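Local coordinates for protein putative aspartate aminotransferase (Thermus thermophilus, PDB 1IUG) that probably catalyses pyridoxal 5'-phosphate-dependent transfer of amino groups between amino acids and 2-oxo acids, perhaps with aspartate as a donor, at residues Leu42-Glu45 / Thr49-Glu52; Ala66-Leu71 / Glu88-Ile93; Pro275-Phe280 / Val284-Leu289. All blocks are in the same frame, centred on the assembly; numbering follows the deposited sequence.

Contact 1 of 3, residues Leu42-Glu45 / Thr49-Glu52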
loop_
_atom_site.group_PDB
_atom_site.type_symbol
_atom_site.label_atom_id
_atom_site.label_comp_id
_atom_site.label_asym_id
_atom_site.label_seq_id
_atom_site.Cartn_x
_atom_site.Cartn_y
_atom_site.Cartn_z
ATOM N N LEU A 42 -1.245 -3.914 -19.824
ATOM C CA LEU A 42 -0.787 -5.293 -19.705
ATOM C C LEU A 42 -1.665 -6.111 -18.745
ATOM O O LEU A 42 -1.969 -7.273 -19.009
ATOM C CB LEU A 42 0.680 -5.327 -19.271
ATOM C CG LEU A 42 1.668 -4.777 -20.307
ATOM C CD1 LEU A 42 3.055 -4.679 -19.703
ATOM C CD2 LEU A 42 1.678 -5.664 -21.555
ATOM N N LEU A 43 -2.078 -5.498 -17.641
ATOM C CA LEU A 43 -2.934 -6.170 -16.662
ATOM C C LEU A 43 -4.295 -6.429 -17.295
ATOM O O LEU A 43 -4.996 -7.381 -16.951
ATOM C CB LEU A 43 -3.075 -5.302 -15.409
ATOM C CG LEU A 43 -1.852 -5.309 -14.488
ATOM C CD1 LEU A 43 -1.842 -4.091 -13.582
ATOM C CD2 LEU A 43 -1.840 -6.597 -13.680
ATOM N N ARG A 44 -4.638 -5.556 -18.235
ATOM C CA ARG A 44 -5.871 -5.597 -19.010
ATOM C C ARG A 44 -5.880 -6.904 -19.803
ATOM O O ARG A 44 -6.866 -7.641 -19.795
ATOM C CB ARG A 44 -5.843 -4.391 -19.945
ATOM C CG ARG A 44 -7.026 -3.473 -19.893
ATOM C CD ARG A 44 -8.303 -4.139 -20.298
ATOM N NE ARG A 44 -8.405 -4.185 -21.758
ATOM C CZ ARG A 44 -8.177 -3.156 -22.576
ATOM N NH1 ARG A 44 -7.823 -1.965 -22.101
ATOM N NH2 ARG A 44 -8.307 -3.316 -23.887
ATOM N N GLU A 45 -4.760 -7.191 -20.464
ATOM C CA GLU A 45 -4.598 -8.414 -21.246
ATOM C C GLU A 45 -4.539 -9.628 -20.325
ATOM O O GLU A 45 -5.116 -10.665 -20.621
ATOM C CB GLU A 45 -3.304 -8.374 -22.053
ATOM C CG GLU A 45 -3.253 -7.354 -23.165
ATOM C CD GLU A 45 -1.929 -7.396 -23.918
ATOM O OE1 GLU A 45 -1.361 -8.505 -24.072
ATOM O OE2 GLU A 45 -1.452 -6.322 -24.348
ATOM N N THR A 49 -10.044 -8.878 -20.239
ATOM C CA THR A 49 -11.233 -8.051 -20.111
ATOM C C THR A 49 -11.197 -6.867 -21.061
ATOM O O THR A 49 -10.137 -6.447 -21.511
ATOM C CB THR A 49 -11.436 -7.538 -18.652
ATOM O OG1 THR A 49 -12.638 -6.755 -18.582
ATOM C CG2 THR A 49 -10.268 -6.676 -18.203
ATOM N N GLU A 50 -12.377 -6.370 -21.399
ATOM C CA GLU A 50 -12.502 -5.215 -22.270
ATOM C C GLU A 50 -12.668 -4.007 -21.349
ATOM O O GLU A 50 -12.743 -2.868 -21.805
ATOM C CB GLU A 50 -13.733 -5.366 -23.168
ATOM C CG GLU A 50 -13.638 -4.622 -24.494
ATOM C CD GLU A 50 -12.562 -5.191 -25.404
ATOM O OE1 GLU A 50 -12.609 -6.408 -25.697
ATOM O OE2 GLU A 50 -11.669 -4.420 -25.826
ATOM N N GLY A 51 -12.711 -4.282 -20.044
ATOM C CA GLY A 51 -12.875 -3.241 -19.045
ATOM C C GLY A 51 -11.598 -2.545 -18.619
ATOM O O GLY A 51 -10.671 -2.387 -19.410
ATOM N N GLU A 52 -11.546 -2.138 -17.354
ATOM C CA GLU A 52 -10.387 -1.429 -16.816
ATOM C C GLU A 52 -9.803 -2.116 -15.591
ATOM O O GLU A 52 -10.515 -2.754 -14.820
ATOM C CB GLU A 52 -10.777 -0.001 -16.417
ATOM C CG GLU A 52 -11.394 0.849 -17.519
ATOM C CD GLU A 52 -10.400 1.286 -18.584
ATOM O OE1 GLU A 52 -9.174 1.231 -18.348
ATOM O OE2 GLU A 52 -10.855 1.700 -19.670
HETATM O O HOH W 1 -7.227 0.109 -20.225
#
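Arg44 meets Thr49 through a folded side chain. Its first torsion is unusual (chi1 -126°), and the chain then bends at chi2 (-63°) and again at chi3 (-81°). These turns carry CD and NE over to the loop before strand 52-57 and leave the guanidinium beside the loop backbone. Arg44 NE gives a weak bond to Thr49 O at 2.9 Å, with that oxygen near the guanidinium plane, at its edge. Arg44 CD packs close on Gly51 O, 3.1 Å away, and that carbonyl approaches the guanidinium obliquely. Glu50 C lies over one face of the same group. The methyl of Thr49 supports the aliphatic part: Thr49 CG2 is 3.8 Å from Arg44 CD.

The charged partners stand further off. Glu50 OE2 is 4.0 Å from Arg44 NH2 but well out of the guanidinium plane, so charge alone draws the two together, without a hydrogen bond. Glu52 is joined through water instead. A water at the guanidinium edge weakly accepts from Arg44 NH1 at 2.9 Å and donates to Glu52 OE1. That carboxylate oxygen also forms a salt bridge with Arg40, one turn earlier on the helix.

Between the backbones there is one weak bond, Thr49 N to Arg44 O, 3.4 Å. Thr49 OG1 accepts from Gly51 N at 2.9 Å and is also hydrogen-bonded to Glu172, whose carboxylate takes up Glu50 N as well. The loop is thus tied weakly to the helix and by two hydrogen bonds to Glu172. Thr49 OG1 and Gly51 N form an ST turn, here in the link from helix 30-47 to strand 52-57, an outermost strand of the seven-stranded sheet characteristic of fold type I pyridoxal-phosphate enzymes.

Contact 2 of 3, residues Ala66-Leu71 / Glu88-Ile93. With PO4 (phosphate ion), chain C.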
loop_
_atom_site.group_PDB
_atom_site.type_symbol
_atom_site.label_atom_id
_atom_site.label_comp_id
_atom_site.label_asym_id
_atom_site.label_seq_id
_atom_site.Cartn_x
_atom_site.Cartn_y
_atom_site.Cartn_z
ATOM N N ALA A 66 -12.022 -2.927 -1.691
ATOM C CA ALA A 66 -12.402 -1.891 -2.648
ATOM C C ALA A 66 -13.426 -2.408 -3.652
ATOM O O ALA A 66 -14.323 -1.672 -4.066
ATOM C CB ALA A 66 -11.179 -1.370 -3.372
ATOM N N LEU A 67 -13.270 -3.667 -4.050
ATOM C CA LEU A 67 -14.178 -4.302 -4.998
ATOM C C LEU A 67 -15.577 -4.362 -4.395
ATOM O O LEU A 67 -16.547 -3.938 -5.023
ATOM C CB LEU A 67 -13.689 -5.718 -5.330
ATOM C CG LEU A 67 -14.441 -6.590 -6.350
ATOM C CD1 LEU A 67 -13.496 -7.661 -6.858
ATOM C CD2 LEU A 67 -15.695 -7.237 -5.750
ATOM N N VAL A 68 -15.659 -4.882 -3.170
ATOM C CA VAL A 68 -16.924 -5.034 -2.453
ATOM C C VAL A 68 -17.621 -3.703 -2.167
ATOM O O VAL A 68 -18.813 -3.551 -2.444
ATOM C CB VAL A 68 -16.713 -5.815 -1.129
ATOM C CG1 VAL A 68 -18.005 -5.868 -0.313
ATOM C CG2 VAL A 68 -16.227 -7.224 -1.430
ATOM N N LYS A 69 -16.863 -2.749 -1.628
ATOM C CA LYS A 69 -17.364 -1.415 -1.285
ATOM C C LYS A 69 -17.904 -0.631 -2.480
ATOM O O LYS A 69 -18.907 0.068 -2.370
ATOM C CB LYS A 69 -16.241 -0.564 -0.674
ATOM C CG LYS A 69 -15.824 -0.873 0.756
ATOM C CD LYS A 69 -16.966 -0.706 1.719
ATOM C CE LYS A 69 -16.554 -0.982 3.157
ATOM N NZ LYS A 69 -15.121 -1.344 3.304
ATOM N N ASN A 70 -17.204 -0.711 -3.604
ATOM C CA ASN A 70 -17.590 0.040 -4.787
ATOM C C ASN A 70 -18.613 -0.579 -5.731
ATOM O O ASN A 70 -18.992 0.050 -6.717
ATOM C CB ASN A 70 -16.337 0.454 -5.564
ATOM C CG ASN A 70 -15.511 1.491 -4.825
ATOM O OD1 ASN A 70 -15.574 2.677 -5.132
ATOM N ND2 ASN A 70 -14.737 1.045 -3.844
ATOM N N LEU A 71 -19.051 -1.800 -5.440
ATOM C CA LEU A 71 -20.038 -2.472 -6.285
ATOM C C LEU A 71 -21.319 -2.814 -5.543
ATOM O O LEU A 71 -22.330 -3.131 -6.163
ATOM C CB LEU A 71 -19.453 -3.743 -6.901
ATOM C CG LEU A 71 -18.441 -3.515 -8.024
ATOM C CD1 LEU A 71 -17.852 -4.841 -8.445
ATOM C CD2 LEU A 71 -19.106 -2.810 -9.195
ATOM N N GLU A 88 -13.368 -17.126 3.615
ATOM C CA GLU A 88 -13.759 -16.740 4.914
ATOM C C GLU A 88 -13.579 -15.269 4.827
ATOM O O GLU A 88 -14.472 -14.472 5.051
ATOM C CB GLU A 88 -12.866 -17.270 6.040
ATOM C CG GLU A 88 -12.816 -16.375 7.282
ATOM C CD GLU A 88 -13.670 -16.908 8.428
ATOM O OE1 GLU A 88 -14.726 -16.294 8.693
ATOM O OE2 GLU A 88 -13.271 -17.915 9.039
ATOM N N ARG A 89 -12.370 -14.899 4.488
ATOM C CA ARG A 89 -11.947 -13.511 4.372
ATOM C C ARG A 89 -12.933 -12.570 3.677
ATOM O O ARG A 89 -13.191 -11.448 4.132
ATOM C CB ARG A 89 -10.596 -13.484 3.666
ATOM C CG ARG A 89 -9.554 -12.576 4.324
ATOM C CD ARG A 89 -9.317 -11.302 3.534
ATOM N NE ARG A 89 -7.893 -10.966 3.571
ATOM C CZ ARG A 89 -6.949 -11.586 4.274
ATOM N NH1 ARG A 89 -7.262 -12.634 5.024
ATOM N NH2 ARG A 89 -5.696 -11.157 4.223
ATOM N N PHE A 90 -13.473 -12.991 2.565
ATOM C CA PHE A 90 -14.431 -12.217 1.835
ATOM C C PHE A 90 -15.733 -11.923 2.623
ATOM O O PHE A 90 -16.340 -10.843 2.505
ATOM C CB PHE A 90 -14.716 -12.961 0.543
ATOM C CG PHE A 90 -14.450 -12.206 -0.709
ATOM C CD1 PHE A 90 -14.301 -12.893 -1.908
ATOM C CD2 PHE A 90 -14.403 -10.815 -0.700
ATOM C CE1 PHE A 90 -14.102 -12.219 -3.082
ATOM C CE2 PHE A 90 -14.212 -10.124 -1.896
ATOM C CZ PHE A 90 -14.061 -10.828 -3.090
ATOM N N TYR A 91 -16.156 -12.931 3.395
ATOM C CA TYR A 91 -17.333 -12.877 4.237
ATOM C C TYR A 91 -17.239 -11.730 5.252
ATOM O O TYR A 91 -18.167 -10.931 5.384
ATOM C CB TYR A 91 -17.510 -14.225 4.951
ATOM C CG TYR A 91 -18.530 -14.219 6.079
ATOM C CD1 TYR A 91 -19.893 -14.094 5.814
ATOM C CD2 TYR A 91 -18.128 -14.327 7.417
ATOM C CE1 TYR A 91 -20.833 -14.073 6.846
ATOM C CE2 TYR A 91 -19.065 -14.310 8.458
ATOM C CZ TYR A 91 -20.415 -14.181 8.162
ATOM O OH TYR A 91 -21.353 -14.151 9.172
ATOM N N GLU A 92 -16.105 -11.653 5.950
ATOM C CA GLU A 92 -15.869 -10.606 6.946
ATOM C C GLU A 92 -15.881 -9.222 6.301
ATOM O O GLU A 92 -16.428 -8.276 6.862
ATOM C CB GLU A 92 -14.543 -10.835 7.670
ATOM C CG GLU A 92 -14.479 -12.114 8.505
ATOM C CD GLU A 92 -13.110 -12.339 9.141
ATOM O OE1 GLU A 92 -12.319 -11.374 9.243
ATOM O OE2 GLU A 92 -12.820 -13.487 9.541
ATOM N N ILE A 93 -15.280 -9.108 5.121
ATOM C CA ILE A 93 -15.252 -7.840 4.390
ATOM C C ILE A 93 -16.678 -7.400 4.042
ATOM O O ILE A 93 -17.015 -6.218 4.144
ATOM C CB ILE A 93 -14.403 -7.957 3.093
ATOM C CG1 ILE A 93 -12.916 -8.037 3.447
ATOM C CG2 ILE A 93 -14.680 -6.781 2.150
ATOM C CD1 ILE A 93 -12.008 -8.252 2.259
HETATM P P PO4 C . -2.232 -13.231 4.997
HETATM O O1 PO4 C . -1.590 -12.307 6.044
HETATM O O2 PO4 C . -2.774 -14.509 5.647
HETATM O O3 PO4 C . -3.342 -12.514 4.237
HETATM O O4 PO4 C . -1.091 -13.636 3.994
HETATM O O HOH W 2 -15.020 -4.235 4.231
#
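The side chains of Val68 and Phe90 run alongside each other, pointing opposite ways, while Ile93 lies at a slant to Val68. One methyl carries both contacts. Val68 CG2 sits 3.6 Å from Phe90 CE2 and comes to the ring obliquely. It also lies 3.9 Å from Ile93 CG2. Its place follows from the first torsion (chi1 175°), which turns CG1 anti to the backbone N and leaves CG2 beside that nitrogen. Ile93 answers with its short branch: CG2 stands anti to its own backbone N (chi1 -72° for CG1), which sets this branch against Val68. All three residues are buried, and no direct hydrogen bond links the segments.

Polar groups meet at the margin through water. A water accepts from Lys69 NZ at 3.0 Å and donates to Ile93 O at 2.8 Å. Lys69 NZ also has salt bridges to Glu65 and Glu96, so two carboxylates are likely to balance its charge.

Arg89 takes no part in the Val68 cluster. Its bent side chain runs past Met64, and its guanidinium reaches a phosphate ion, probably from the crystallisation liquor. Arg89 NH2 donates to phosphate O3 at 2.7 Å in a bent bond (132° at the hydrogen), and the oxygen lies at the guanidinium edge. The same nitrogen is hydrogen-bonded to Thr61. With an alanine here, phosphate O3 and Thr61 OG1 would probably lose this shared donor, and a gap would open beside Met64.

Around the apolar trio, Met64 packs on Phe90 and Ile93, and Leu126 of strand 124-128 on Val68 and Phe90. Tyr211 of the second subunit packs on Ile93. Helix 85-96 is the crossover of a beta-alpha-beta unit joining parallel strands 77-82 and 100-105, and helix 60-71 lies beside it.

Contact 3 of 3, residues Pro275-Phe280 / Val284-Leu289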
loop_
_atom_site.group_PDB
_atom_site.type_symbol
_atom_site.label_atom_id
_atom_site.label_comp_id
_atom_site.label_asym_id
_atom_site.label_seq_id
_atom_site.Cartn_x
_atom_site.Cartn_y
_atom_site.Cartn_z
ATOM N N PRO A 275 -3.681 -35.624 -0.275
ATOM C CA PRO A 275 -3.978 -34.262 -0.739
ATOM C C PRO A 275 -5.191 -33.694 -0.003
ATOM O O PRO A 275 -6.104 -34.432 0.367
ATOM C CB PRO A 275 -4.297 -34.470 -2.221
ATOM C CG PRO A 275 -3.451 -35.636 -2.583
ATOM C CD PRO A 275 -3.666 -36.562 -1.412
ATOM N N VAL A 276 -5.198 -32.381 0.203
ATOM C CA VAL A 276 -6.301 -31.720 0.894
ATOM C C VAL A 276 -7.511 -31.416 0.001
ATOM O O VAL A 276 -8.640 -31.740 0.364
ATOM C CB VAL A 276 -5.826 -30.424 1.599
ATOM C CG1 VAL A 276 -6.993 -29.718 2.268
ATOM C CG2 VAL A 276 -4.760 -30.753 2.621
ATOM N N PRO A 277 -7.291 -30.807 -1.180
ATOM C CA PRO A 277 -8.410 -30.485 -2.075
ATOM C C PRO A 277 -8.833 -31.590 -3.049
ATOM O O PRO A 277 -8.114 -32.568 -3.249
ATOM C CB PRO A 277 -7.876 -29.277 -2.832
ATOM C CG PRO A 277 -6.440 -29.663 -3.042
ATOM C CD PRO A 277 -6.030 -30.231 -1.695
ATOM N N LYS A 278 -10.020 -31.422 -3.634
ATOM C CA LYS A 278 -10.567 -32.355 -4.624
ATOM C C LYS A 278 -10.205 -31.777 -5.991
ATOM O O LYS A 278 -9.859 -32.502 -6.921
ATOM C CB LYS A 278 -12.097 -32.439 -4.518
ATOM C CG LYS A 278 -12.649 -32.799 -3.145
ATOM C CD LYS A 278 -12.153 -34.163 -2.668
ATOM C CE LYS A 278 -12.711 -34.535 -1.289
ATOM N NZ LYS A 278 -13.619 -33.500 -0.705
ATOM N N ARG A 279 -10.348 -30.458 -6.098
ATOM C CA ARG A 279 -10.033 -29.696 -7.300
ATOM C C ARG A 279 -8.690 -29.039 -7.026
ATOM O O ARG A 279 -8.541 -28.295 -6.055
ATOM C CB ARG A 279 -11.093 -28.621 -7.522
ATOM C CG ARG A 279 -12.289 -29.048 -8.352
ATOM C CD ARG A 279 -11.876 -29.470 -9.748
ATOM N NE ARG A 279 -12.845 -29.025 -10.750
ATOM C CZ ARG A 279 -12.957 -27.772 -11.186
ATOM N NH1 ARG A 279 -12.164 -26.816 -10.712
ATOM N NH2 ARG A 279 -13.851 -27.477 -12.120
ATOM N N PHE A 280 -7.724 -29.286 -7.898
ATOM C CA PHE A 280 -6.386 -28.757 -7.697
ATOM C C PHE A 280 -6.037 -27.444 -8.378
ATOM O O PHE A 280 -6.195 -27.290 -9.589
ATOM C CB PHE A 280 -5.351 -29.825 -8.061
ATOM C CG PHE A 280 -5.561 -31.130 -7.350
ATOM C CD1 PHE A 280 -6.499 -32.049 -7.820
ATOM C CD2 PHE A 280 -4.849 -31.429 -6.196
ATOM C CE1 PHE A 280 -6.726 -33.246 -7.144
ATOM C CE2 PHE A 280 -5.065 -32.622 -5.513
ATOM C CZ PHE A 280 -6.007 -33.533 -5.986
ATOM N N VAL A 284 -0.537 -23.945 -5.379
ATOM C CA VAL A 284 0.054 -24.549 -4.189
ATOM C C VAL A 284 -0.322 -26.021 -4.058
ATOM O O VAL A 284 -1.324 -26.465 -4.621
ATOM C CB VAL A 284 -0.423 -23.768 -2.918
ATOM C CG1 VAL A 284 -1.939 -23.778 -2.830
ATOM C CG2 VAL A 284 0.197 -24.334 -1.645
ATOM N N ALA A 285 0.533 -26.785 -3.380
ATOM C CA ALA A 285 0.294 -28.206 -3.127
ATOM C C ALA A 285 0.088 -28.363 -1.620
ATOM O O ALA A 285 0.996 -28.094 -0.826
ATOM C CB ALA A 285 1.480 -29.045 -3.596
ATOM N N ALA A 286 -1.123 -28.752 -1.230
ATOM C CA ALA A 286 -1.457 -28.923 0.180
ATOM C C ALA A 286 -1.553 -30.395 0.563
ATOM O O ALA A 286 -2.196 -31.185 -0.129
ATOM C CB ALA A 286 -2.760 -28.202 0.499
ATOM N N PHE A 287 -0.915 -30.751 1.678
ATOM C CA PHE A 287 -0.907 -32.130 2.158
ATOM C C PHE A 287 -1.321 -32.271 3.613
ATOM O O PHE A 287 -1.041 -31.400 4.439
ATOM C CB PHE A 287 0.494 -32.739 2.032
ATOM C CG PHE A 287 1.007 -32.822 0.628
ATOM C CD1 PHE A 287 1.982 -31.936 0.181
ATOM C CD2 PHE A 287 0.536 -33.796 -0.241
ATOM C CE1 PHE A 287 2.482 -32.020 -1.115
ATOM C CE2 PHE A 287 1.028 -33.892 -1.539
ATOM C CZ PHE A 287 2.004 -33.001 -1.979
ATOM N N TYR A 288 -1.981 -33.384 3.922
ATOM C CA TYR A 288 -2.366 -33.682 5.297
ATOM C C TYR A 288 -1.125 -34.302 5.934
ATOM O O TYR A 288 -0.445 -35.122 5.307
ATOM C CB TYR A 288 -3.516 -34.697 5.348
ATOM C CG TYR A 288 -4.890 -34.096 5.191
ATOM C CD1 TYR A 288 -5.646 -34.324 4.040
ATOM C CD2 TYR A 288 -5.443 -33.303 6.196
ATOM C CE1 TYR A 288 -6.919 -33.779 3.893
ATOM C CE2 TYR A 288 -6.716 -32.751 6.060
ATOM C CZ TYR A 288 -7.447 -32.995 4.904
ATOM O OH TYR A 288 -8.700 -32.447 4.760
ATOM N N LEU A 289 -0.797 -33.867 7.146
ATOM C CA LEU A 289 0.354 -34.402 7.863
ATOM C C LEU A 289 0.125 -35.872 8.201
ATOM O O LEU A 289 -0.993 -36.274 8.528
ATOM C CB LEU A 289 0.586 -33.621 9.162
ATOM C CG LEU A 289 1.314 -32.279 9.085
ATOM C CD1 LEU A 289 1.186 -31.557 10.412
ATOM C CD2 LEU A 289 2.774 -32.499 8.732
#
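Val276 is the bump of this contact, and it fits the hollow between Ala286 and Tyr288. Its CG2 methyl sits over the centre of the Tyr288 ring, 4.0 Å from the centroid and 13° off the normal, a CH-pi contact. Val276 CG1 is anti to the backbone N (chi1 178°), which leaves CG2 beside that nitrogen and over the ring. The two side chains cross at about a right angle. The same methyl packs 3.9 Å from Ala286 CB, and Val276 CB is equally close to that carbon. The short alanine side chain thus forms the floor of the hollow and the tyrosine ring a wall. Pro275 O lies at the ring edge, 3.7 Å from Tyr288 CE1.

Val276 N donates to Ala286 O at 3.2 Å, from well above the carbonyl plane. Next to it, Pro275 and Phe287 are an antiparallel non-hydrogen-bonded pair, their side chains splaying apart. Val320 backs both Val276 and Tyr288.

Here the end of the short edge strand 274-275 and the loop after it lie against strand 285-288, in the smaller sheet of a fold type I aminotransferase. The side chain of Ala286 is about 4 Å from that of Arg322, a predicted substrate-binding residue.

Overall arrangement
The three contacts follow one another along the chain and do not touch. Contacts 1 and 2 belong to the part built on the seven-stranded sheet, their centres about 21 Å apart. Contact 1 leads into one of its outermost strands, 52-57, and contact 2 lies where helices 60-71 and 85-96 meet. Contact 3 belongs to the five-stranded sheet, on the opposite side of the chain's centre from contact 1, about 31 Å between centres. Contact 2 is nearer to it, about 26 Å between centres. Contact 3 alone borders an annotated site, the predicted substrate-binding Arg322. Contacts 1 and 2 lie away from it and from Lys185, which carries the cofactor; the phosphate on Arg89 at contact 2 is probably from the crystallisation liquor.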